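Local coordinates for hypothetical protein (Staphylococcus aureus subsp. aureus Mu50, PDB 4PEO), which is a Prp-family cysteine protease that removes the N-terminal nine amino acids from ribosomal protein bL27, a cleavage essential for growth, at residues P56-D61 with F67-V72; V45-G50 with Q80-T85; S38-G43 with V88-I93; E11-D16 with D73-E78. All blocks are in the same frame, centred on the assembly; numbering follows the deposited sequence. Where two conformers were deposited one is given.

How the contacts relate
Contact 1 is a surface contact, an antiparallel hairpin at the edge of the mixed sheet, held by four backbone hydrogen bonds with side chains split between an apolar and a polar face. Contacts 2 and 3 are buried, mainly apolar and without a hydrogen bond across: both join helix 36-51 to helix 77-96, one after the other along the pair, and both touch the second subunit. Contact 4, partly buried, lies about 18 Å from contact 3 (centre to centre) and uses a lysine, a turn and a water. I69 of contact 1 packs on V45 of contact 2, while Q80 of contact 2 and S71 of contact 1 both bond the backbone of V14 in contact 4.

Contact 1. Residues P56-D61 with F67-V72; sequences PDINYD and FHIRSV
Chi1 of -169° swings the F67 ring away from its own amide and obliquely against I58, whose CG2 comes within 3.5 Å of F67 CZ; the other branch of I58, bent at chi2, brings CD1 to 3.8 Å from I69 CG1. The ring of Y60 lies almost parallel to that of F67, the planes 2° apart, but is slid so far that the two barely overlap. Strands 57-59 and 67-70 form an antiparallel beta hairpin at the edge of the sheet. D57 with R70 and N59 with H68 are its hydrogen-bonded pairs, and the straightest of the four backbone bonds runs from H68 N to N59 O (2.7 Å, 174° at the hydrogen). Between them, I58 and I69 make a non-hydrogen-bonded pair, and I58 CA adds a CA-H...O contact to H68 O at 3.3 Å. I69 and F67 continue onto L41 of helix 36-51, and F67 also packs against H22, the active-site proton donor. On the other face, H68 and R70 both turn to D16 of strand 14-20. The hairpin is thus two-sided: apolar toward the helix, polar on the face where D16 probably offsets the positive charge of R70.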
# COMPACT_ATOMS: atom_id res chain seq x y z
N PRO B 56 -10.50 -11.35 4.27
CA PRO B 56 -11.64 -10.42 4.36
C PRO B 56 -12.80 -10.83 3.49
O PRO B 56 -12.62 -11.54 2.49
CB PRO B 56 -11.06 -9.08 3.87
CG PRO B 56 -9.56 -9.25 3.89
CD PRO B 56 -9.33 -10.72 3.65
N ASP B 57 -13.99 -10.36 3.85
CA ASP B 57 -15.22 -10.61 3.09
C ASP B 57 -15.29 -9.49 2.06
O ASP B 57 -15.43 -8.31 2.43
CB ASP B 57 -16.42 -10.59 4.05
CG ASP B 57 -17.76 -11.05 3.51
OD1 ASP B 57 -17.85 -11.33 2.30
OD2 ASP B 57 -18.72 -11.12 4.30
N ILE B 58 -15.11 -9.84 0.77
CA ILE B 58 -15.06 -8.87 -0.33
C ILE B 58 -16.34 -8.94 -1.14
O ILE B 58 -16.74 -10.02 -1.57
CB ILE B 58 -13.80 -9.10 -1.23
CG1 ILE B 58 -12.44 -9.11 -0.46
CG2 ILE B 58 -13.77 -8.20 -2.48
CD1 ILE B 58 -12.00 -7.84 0.21
N ASN B 59 -16.97 -7.78 -1.36
CA ASN B 59 -18.17 -7.69 -2.19
C ASN B 59 -18.02 -6.50 -3.12
O ASN B 59 -17.31 -5.54 -2.79
CB ASN B 59 -19.43 -7.57 -1.35
CG ASN B 59 -19.88 -8.88 -0.77
OD1 ASN B 59 -20.50 -9.70 -1.44
ND2 ASN B 59 -19.53 -9.11 0.48
N TYR B 60 -18.65 -6.58 -4.31
CA TYR B 60 -18.65 -5.50 -5.30
C TYR B 60 -19.83 -5.73 -6.22
O TYR B 60 -20.31 -6.87 -6.34
CB TYR B 60 -17.33 -5.42 -6.09
CG TYR B 60 -16.80 -6.75 -6.57
CD1 TYR B 60 -17.27 -7.32 -7.75
CD2 TYR B 60 -15.84 -7.45 -5.85
CE1 TYR B 60 -16.81 -8.57 -8.19
CE2 TYR B 60 -15.38 -8.70 -6.27
CZ TYR B 60 -15.85 -9.24 -7.45
OH TYR B 60 -15.37 -10.46 -7.88
N ASP B 61 -20.30 -4.67 -6.89
CA ASP B 61 -21.42 -4.84 -7.82
C ASP B 61 -20.95 -5.49 -9.12
O ASP B 61 -19.75 -5.72 -9.28
CB ASP B 61 -22.19 -3.51 -8.04
CG ASP B 61 -21.44 -2.38 -8.72
OD1 ASP B 61 -20.68 -2.66 -9.68
OD2 ASP B 61 -21.64 -1.22 -8.32
N PHE B 67 -16.80 -1.43 -4.13
CA PHE B 67 -15.85 -2.45 -3.68
C PHE B 67 -15.70 -2.37 -2.18
O PHE B 67 -15.14 -1.42 -1.65
CB PHE B 67 -14.52 -2.31 -4.41
CG PHE B 67 -13.58 -3.48 -4.20
CD1 PHE B 67 -12.77 -3.54 -3.07
CD2 PHE B 67 -13.52 -4.51 -5.12
CE1 PHE B 67 -11.91 -4.62 -2.86
CE2 PHE B 67 -12.65 -5.59 -4.92
CZ PHE B 67 -11.83 -5.62 -3.81
N HIS B 68 -16.26 -3.37 -1.50
CA HIS B 68 -16.36 -3.42 -0.06
C HIS B 68 -15.49 -4.49 0.53
O HIS B 68 -15.66 -5.67 0.23
CB HIS B 68 -17.85 -3.65 0.33
CG HIS B 68 -18.09 -3.82 1.79
ND1 HIS B 68 -19.15 -4.58 2.26
CD2 HIS B 68 -17.41 -3.31 2.85
CE1 HIS B 68 -19.07 -4.53 3.58
NE2 HIS B 68 -18.06 -3.74 3.98
N ILE B 69 -14.55 -4.06 1.37
CA ILE B 69 -13.68 -4.92 2.16
C ILE B 69 -14.27 -4.95 3.56
O ILE B 69 -14.35 -3.90 4.21
CB ILE B 69 -12.22 -4.40 2.23
CG1 ILE B 69 -11.61 -4.12 0.84
CG2 ILE B 69 -11.36 -5.35 3.09
CD1 ILE B 69 -10.39 -3.14 0.90
N ARG B 70 -14.67 -6.12 4.04
CA ARG B 70 -15.15 -6.25 5.40
C ARG B 70 -14.16 -7.12 6.16
O ARG B 70 -13.92 -8.27 5.76
CB ARG B 70 -16.58 -6.83 5.43
CG ARG B 70 -17.00 -7.37 6.79
CD ARG B 70 -17.30 -6.29 7.81
NE ARG B 70 -17.80 -6.88 9.07
CZ ARG B 70 -18.24 -6.17 10.10
NH1 ARG B 70 -18.29 -4.85 10.04
NH2 ARG B 70 -18.67 -6.79 11.20
N SER B 71 -13.58 -6.59 7.26
CA SER B 71 -12.63 -7.37 8.06
C SER B 71 -13.36 -8.50 8.76
O SER B 71 -14.50 -8.34 9.24
CB SER B 71 -11.93 -6.49 9.09
OG SER B 71 -11.23 -5.44 8.42
N VAL B 72 -12.71 -9.67 8.79
CA VAL B 72 -13.27 -10.84 9.48
C VAL B 72 -12.60 -10.96 10.85
O VAL B 72 -13.29 -10.92 11.88
CB VAL B 72 -13.24 -12.13 8.62
CG1 VAL B 72 -13.70 -13.34 9.45
CG2 VAL B 72 -14.11 -11.97 7.38

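Contact 2. Residues V45-G50 with Q80-T85; sequences VNAIIG and QLILQT
I48 and I82 meet where helices 36-51 and 77-96 pack antiparallel, their short axes 9.7 Å apart and inclined at 168°, both helices lying against one face of the mixed sheet. At the centre of the first shell, I82 CG2 sits 3.6 Å from I48 CG1, the two side chains crossing obliquely. I48 then carries the contact one residue further: its CD1 reaches L83 CD2 at 3.8 Å, roughly at a right angle to the leucine. The long arm of I82 goes the other way, bringing CD1 to 3.8 Å from A47 O, so that this methyl rests on the helix backbone. A47 CB completes the row at 4.2 Å from I82 CG2. No hydrogen bond crosses between the segments, and all four residues are buried, so the interface depends on how the branched side chains fit.

The torsions of I48 set this fit. Its CG1 stands anti to the carbonyl carbon (chi1 -68°), and chi2 of 166° extends CD1 toward the second helix. Further out, P56 and E54 touch I48, T52 touches I82, and S71 packs on L83, so the chain on both sides of the hairpin closes over this end of the helix pair. A47 and I82 also pack on T85 of the second subunit, which makes the helix pair part of the dimer interface. Within helix 77-96, L81 O accepts from both T85 N and T85 OG1, which approach from opposite faces of its carbonyl plane, the hydroxyl at 2.9 Å.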
# COMPACT_ATOMS: atom_id res chain seq x y z
N VAL B 45 -5.46 -5.37 -0.68
CA VAL B 45 -6.27 -6.60 -0.53
C VAL B 45 -5.39 -7.82 -0.84
O VAL B 45 -5.37 -8.77 -0.05
CB VAL B 45 -7.55 -6.54 -1.42
CG1 VAL B 45 -8.31 -7.88 -1.39
CG2 VAL B 45 -8.46 -5.41 -0.97
N ASN B 46 -4.63 -7.77 -1.95
CA ASN B 46 -3.73 -8.87 -2.31
C ASN B 46 -2.67 -9.11 -1.23
O ASN B 46 -2.31 -10.27 -0.97
CB ASN B 46 -3.07 -8.62 -3.65
CG ASN B 46 -4.01 -8.78 -4.82
OD1 ASN B 46 -5.11 -9.32 -4.71
ND2 ASN B 46 -3.59 -8.31 -5.98
N ALA B 47 -2.20 -8.03 -0.57
CA ALA B 47 -1.20 -8.14 0.51
C ALA B 47 -1.82 -8.80 1.75
O ALA B 47 -1.17 -9.64 2.39
CB ALA B 47 -0.63 -6.76 0.85
N ILE B 48 -3.06 -8.42 2.11
CA ILE B 48 -3.69 -9.04 3.28
C ILE B 48 -3.79 -10.57 3.05
O ILE B 48 -3.41 -11.36 3.91
CB ILE B 48 -5.09 -8.43 3.58
CG1 ILE B 48 -4.98 -6.98 4.06
CG2 ILE B 48 -5.87 -9.32 4.60
CD1 ILE B 48 -6.36 -6.19 4.05
N ILE B 49 -4.29 -10.96 1.86
CA ILE B 49 -4.48 -12.37 1.49
C ILE B 49 -3.15 -13.14 1.38
O ILE B 49 -3.05 -14.26 1.88
CB ILE B 49 -5.39 -12.48 0.23
CG1 ILE B 49 -6.81 -11.95 0.55
CG2 ILE B 49 -5.44 -13.91 -0.33
CD1 ILE B 49 -7.69 -11.59 -0.69
N GLY B 50 -2.16 -12.52 0.76
CA GLY B 50 -0.86 -13.14 0.55
C GLY B 50 0.10 -13.15 1.72
O GLY B 50 0.93 -14.06 1.81
N GLN B 80 -4.57 -5.47 10.11
CA GLN B 80 -4.90 -4.11 10.57
C GLN B 80 -3.81 -3.11 10.15
O GLN B 80 -4.14 -2.02 9.67
CB GLN B 80 -5.15 -4.07 12.07
CG GLN B 80 -6.52 -4.66 12.45
CD GLN B 80 -7.66 -3.83 11.90
OE1 GLN B 80 -7.72 -2.62 12.12
NE2 GLN B 80 -8.62 -4.44 11.20
N LEU B 81 -2.53 -3.50 10.28
CA LEU B 81 -1.43 -2.63 9.84
C LEU B 81 -1.52 -2.37 8.33
O LEU B 81 -1.31 -1.24 7.89
CB LEU B 81 -0.06 -3.24 10.19
CG LEU B 81 1.15 -2.38 9.84
CD1 LEU B 81 1.13 -1.04 10.56
CD2 LEU B 81 2.44 -3.12 10.13
N ILE B 82 -1.84 -3.40 7.54
CA ILE B 82 -1.99 -3.24 6.08
C ILE B 82 -3.13 -2.28 5.77
O ILE B 82 -3.00 -1.41 4.91
CB ILE B 82 -2.13 -4.62 5.38
CG1 ILE B 82 -0.81 -5.43 5.55
CG2 ILE B 82 -2.46 -4.42 3.88
CD1 ILE B 82 -0.91 -6.91 5.09
N LEU B 83 -4.26 -2.40 6.49
CA LEU B 83 -5.39 -1.50 6.28
C LEU B 83 -5.04 -0.06 6.66
O LEU B 83 -5.39 0.87 5.92
CB LEU B 83 -6.63 -2.00 7.05
CG LEU B 83 -7.29 -3.26 6.45
CD1 LEU B 83 -8.28 -3.86 7.45
CD2 LEU B 83 -7.98 -2.93 5.11
N GLN B 84 -4.32 0.13 7.75
CA GLN B 84 -3.89 1.44 8.14
C GLN B 84 -2.91 2.02 7.14
O GLN B 84 -2.97 3.16 6.86
CB GLN B 84 -3.27 1.39 9.50
CG GLN B 84 -4.24 0.90 10.53
CD GLN B 84 -4.31 1.81 11.69
OE1 GLN B 84 -3.28 2.22 12.24
NE2 GLN B 84 -5.53 2.17 12.06
N THR B 85 -2.05 1.18 6.59
CA THR B 85 -1.09 1.57 5.54
C THR B 85 -1.86 2.03 4.30
O THR B 85 -1.51 3.06 3.71
CB THR B 85 -0.13 0.41 5.23
OG1 THR B 85 0.70 0.19 6.38
CG2 THR B 85 0.77 0.70 3.99

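Contact 3. Residues S38-G43 with V88-I93; sequences SAVLFG and VSLQTI
V40 forks against three residues of helix 77-96, and its two methyls divide the work. Chi1 of 169° sets CG1 anti to the backbone N, and this branch meets S89 CB at 3.6 Å and L90 CD2 at 4.0 Å. CG2, anti to the carbonyl carbon, instead faces S89 OG, 3.3 Å away, and I93 CD1, 4.1 Å away. S89 is modelled in two conformers; in the one described, OG is anti to the backbone N, and its approach to the methyl holds for that conformer alone. L90 leaves its helix to one side; chi2 of 175° extends CD1 away from CA, and the other, folded-back methyl, CD2, is the one that meets V40 CG1. I93 and V40 run antiparallel past one another, meeting only through the end methyl of the isoleucine.

The two segments run antiparallel at 175° with axes 10.0 Å apart, and a small serine stands where their backbones come nearest, V40 CA to S89 CA at 7.0 Å. L90 also reaches L103 of strand 101-105, while L41 lies over F67 and I69, so the helix pair packs on one face of the sheet. The second subunit adds A39 against S89 and I93, and its N46 bonds T92 OG1, a hydroxyl that itself gives a hydrogen bond to V88 O. With no hydrogen bond between the segments, their cohesion is dispersive, and the polar link of T92 serves the dimer.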
# COMPACT_ATOMS: atom_id res chain seq x y z
N SER B 38 -6.84 2.99 -7.09
CA SER B 38 -7.14 1.59 -7.42
C SER B 38 -5.98 0.66 -7.11
O SER B 38 -6.19 -0.39 -6.50
CB SER B 38 -7.56 1.46 -8.88
OG SER B 38 -8.78 2.16 -9.11
N ALA B 39 -4.76 1.06 -7.48
CA ALA B 39 -3.55 0.27 -7.25
C ALA B 39 -3.32 0.06 -5.75
O ALA B 39 -2.98 -1.04 -5.33
CB ALA B 39 -2.33 0.94 -7.87
N VAL B 40 -3.53 1.11 -4.95
CA VAL B 40 -3.36 1.06 -3.49
C VAL B 40 -4.41 0.11 -2.88
O VAL B 40 -4.07 -0.75 -2.07
CB VAL B 40 -3.42 2.48 -2.86
CG1 VAL B 40 -3.52 2.40 -1.34
CG2 VAL B 40 -2.20 3.30 -3.27
N LEU B 41 -5.66 0.23 -3.28
CA LEU B 41 -6.69 -0.62 -2.73
C LEU B 41 -6.54 -2.09 -3.12
O LEU B 41 -6.47 -2.93 -2.27
CB LEU B 41 -8.05 -0.08 -3.12
CG LEU B 41 -9.34 -0.62 -2.53
CD1 LEU B 41 -9.51 -2.10 -2.51
CD2 LEU B 41 -9.83 0.12 -1.30
N PHE B 42 -6.48 -2.38 -4.43
CA PHE B 42 -6.34 -3.77 -4.87
C PHE B 42 -5.05 -4.41 -4.38
O PHE B 42 -5.08 -5.56 -3.94
CB PHE B 42 -6.52 -3.90 -6.39
CG PHE B 42 -7.83 -3.35 -6.92
CD1 PHE B 42 -9.03 -3.57 -6.25
CD2 PHE B 42 -7.87 -2.63 -8.12
CE1 PHE B 42 -10.23 -3.05 -6.74
CE2 PHE B 42 -9.07 -2.11 -8.60
CZ PHE B 42 -10.24 -2.32 -7.91
N GLY B 43 -3.96 -3.65 -4.39
CA GLY B 43 -2.67 -4.13 -3.92
C GLY B 43 -2.73 -4.47 -2.44
O GLY B 43 -2.20 -5.51 -2.04
N VAL B 88 -3.31 5.47 5.05
CA VAL B 88 -2.28 6.51 4.97
C VAL B 88 -1.94 6.79 3.49
O VAL B 88 -1.81 7.97 3.10
CB VAL B 88 -1.02 6.12 5.80
CG1 VAL B 88 0.16 7.07 5.51
CG2 VAL B 88 -1.34 6.11 7.29
N SER B 89 -1.85 5.72 2.66
CA SER B 89 -1.55 5.87 1.24
C SER B 89 -2.66 6.63 0.50
O SER B 89 -2.36 7.50 -0.33
CB SER B 89 -1.31 4.52 0.59
OG SER B 89 -0.72 4.70 -0.68
N LEU B 90 -3.93 6.35 0.83
CA LEU B 90 -5.09 7.03 0.22
C LEU B 90 -5.16 8.48 0.67
O LEU B 90 -5.43 9.37 -0.15
CB LEU B 90 -6.40 6.28 0.56
CG LEU B 90 -6.57 4.90 -0.11
CD1 LEU B 90 -7.85 4.21 0.40
CD2 LEU B 90 -6.57 5.00 -1.65
N GLN B 91 -4.84 8.74 1.96
CA GLN B 91 -4.76 10.12 2.51
C GLN B 91 -3.66 10.91 1.78
O GLN B 91 -3.84 12.10 1.55
CB GLN B 91 -4.46 10.10 4.01
CG GLN B 91 -5.65 9.67 4.87
CD GLN B 91 -5.32 9.50 6.34
OE1 GLN B 91 -4.16 9.33 6.75
NE2 GLN B 91 -6.34 9.52 7.18
N THR B 92 -2.54 10.24 1.41
CA THR B 92 -1.44 10.86 0.67
C THR B 92 -1.94 11.32 -0.71
O THR B 92 -1.65 12.46 -1.12
CB THR B 92 -0.22 9.91 0.60
OG1 THR B 92 0.16 9.57 1.93
CG2 THR B 92 0.98 10.53 -0.16
N ILE B 93 -2.72 10.46 -1.41
CA ILE B 93 -3.31 10.80 -2.72
C ILE B 93 -4.30 11.98 -2.55
O ILE B 93 -4.22 12.94 -3.32
CB ILE B 93 -4.00 9.58 -3.40
CG1 ILE B 93 -3.00 8.42 -3.64
CG2 ILE B 93 -4.72 9.98 -4.71
CD1 ILE B 93 -3.67 7.05 -3.85

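Contact 4. Residues E11-D16 with D73-E78; sequences EGKVTD and DTNNDE
K13 crosses T74 at a slant and ends above the turn that leads into helix 77-96. CB stands 3.9 Å from T74 CB. CG and CD both pass T74 O at 3.5 Å, the bend at chi2 (-53°) placing CD, and CE lies a little farther off. The bend at chi4 (83°) then turns NZ back to the oxygen, and this tip makes two weak hydrogen bonds, to T74 O and to N75 OD1, both at 3.4 Å. A water is gripped more firmly: it accepts from K13 NZ at 2.7 Å and donates to T74 O and to D77 OD1, the latter at 2.9 Å. Beside the lysine, T15 CG2 and T74 CG2 are 4.1 Å apart, the two side chains running alongside.

T74 and N75 are the middle residues of a type I beta turn from D73 to N76, and N76 follows as N-cap of the helix, its OD1 bonded to A79 N. Across the way, T15 and D16 form a classic beta bulge opposite T7 of the neighbouring strand. K13 therefore joins the start of strand 14-20 to the turn by packing, two weak bonds and a shared water, and its ammonium probably offsets some negative charge of D77.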
# COMPACT_ATOMS: atom_id res chain seq x y z
N GLU B 11 -13.18 -0.21 19.18
CA GLU B 11 -11.88 -0.76 19.61
C GLU B 11 -10.71 -0.26 18.73
O GLU B 11 -9.57 -0.69 18.91
CB GLU B 11 -11.91 -2.30 19.68
CG GLU B 11 -12.82 -2.84 20.78
N GLY B 12 -11.03 0.65 17.79
CA GLY B 12 -10.04 1.26 16.90
C GLY B 12 -9.61 0.40 15.73
O GLY B 12 -8.58 0.68 15.10
N LYS B 13 -10.41 -0.63 15.42
CA LYS B 13 -10.11 -1.55 14.32
C LYS B 13 -10.85 -1.14 13.05
O LYS B 13 -12.01 -0.76 13.12
CB LYS B 13 -10.46 -3.00 14.69
CG LYS B 13 -9.83 -3.49 16.01
CD LYS B 13 -8.30 -3.31 16.07
CE LYS B 13 -7.74 -3.66 17.42
NZ LYS B 13 -7.52 -5.12 17.54
N VAL B 14 -10.18 -1.23 11.90
CA VAL B 14 -10.80 -0.91 10.60
C VAL B 14 -11.68 -2.12 10.26
O VAL B 14 -11.15 -3.22 10.05
CB VAL B 14 -9.74 -0.64 9.49
CG1 VAL B 14 -10.42 -0.44 8.13
CG2 VAL B 14 -8.86 0.57 9.84
N THR B 15 -13.00 -1.94 10.23
CA THR B 15 -13.93 -3.04 9.95
C THR B 15 -14.39 -3.05 8.51
O THR B 15 -14.73 -4.11 8.00
CB THR B 15 -15.14 -3.01 10.91
OG1 THR B 15 -15.91 -1.83 10.67
CG2 THR B 15 -14.71 -3.10 12.39
N ASP B 16 -14.50 -1.86 7.89
CA ASP B 16 -15.00 -1.78 6.53
C ASP B 16 -14.34 -0.67 5.78
O ASP B 16 -14.10 0.41 6.33
CB ASP B 16 -16.51 -1.47 6.55
CG ASP B 16 -17.36 -2.51 7.24
OD1 ASP B 16 -17.42 -2.49 8.49
OD2 ASP B 16 -18.01 -3.32 6.54
N ASP B 73 -11.27 -11.09 10.87
CA ASP B 73 -10.51 -11.14 12.11
C ASP B 73 -9.96 -9.73 12.37
O ASP B 73 -8.86 -9.40 11.91
CB ASP B 73 -9.39 -12.20 12.06
CG ASP B 73 -8.54 -12.30 13.32
OD1 ASP B 73 -8.91 -11.68 14.35
OD2 ASP B 73 -7.50 -12.99 13.28
N THR B 74 -10.74 -8.90 13.09
CA THR B 74 -10.33 -7.52 13.41
C THR B 74 -9.15 -7.48 14.39
O THR B 74 -8.53 -6.42 14.57
CB THR B 74 -11.53 -6.69 13.94
OG1 THR B 74 -11.98 -7.27 15.17
CG2 THR B 74 -12.66 -6.55 12.94
N ASN B 75 -8.84 -8.61 15.03
CA ASN B 75 -7.72 -8.68 15.96
C ASN B 75 -6.43 -9.17 15.29
O ASN B 75 -5.43 -9.41 15.97
CB ASN B 75 -8.07 -9.49 17.20
CG ASN B 75 -9.29 -8.99 17.93
OD1 ASN B 75 -9.42 -7.83 18.36
ND2 ASN B 75 -10.25 -9.88 18.05
N ASN B 76 -6.44 -9.29 13.95
CA ASN B 76 -5.25 -9.66 13.21
C ASN B 76 -4.43 -8.38 13.05
O ASN B 76 -4.76 -7.54 12.21
CB ASN B 76 -5.59 -10.30 11.85
CG ASN B 76 -4.37 -10.85 11.15
OD1 ASN B 76 -3.36 -10.16 10.95
ND2 ASN B 76 -4.42 -12.11 10.78
N ASP B 77 -3.38 -8.22 13.87
CA ASP B 77 -2.55 -7.02 13.86
C ASP B 77 -1.90 -6.75 12.51
O ASP B 77 -1.78 -5.59 12.12
CB ASP B 77 -1.49 -7.08 14.97
CG ASP B 77 -2.05 -6.98 16.39
OD1 ASP B 77 -3.25 -6.65 16.54
OD2 ASP B 77 -1.27 -7.18 17.34
N GLU B 78 -1.50 -7.80 11.79
CA GLU B 78 -0.85 -7.65 10.48
C GLU B 78 -1.84 -7.10 9.44
O GLU B 78 -1.52 -6.13 8.75
CB GLU B 78 -0.26 -8.97 10.00
CG GLU B 78 1.01 -9.41 10.72
CD GLU B 78 1.64 -10.63 10.09
OE1 GLU B 78 0.90 -11.57 9.70
OE2 GLU B 78 2.89 -10.65 9.97
O HOH W 1 -5.78 -5.73 15.56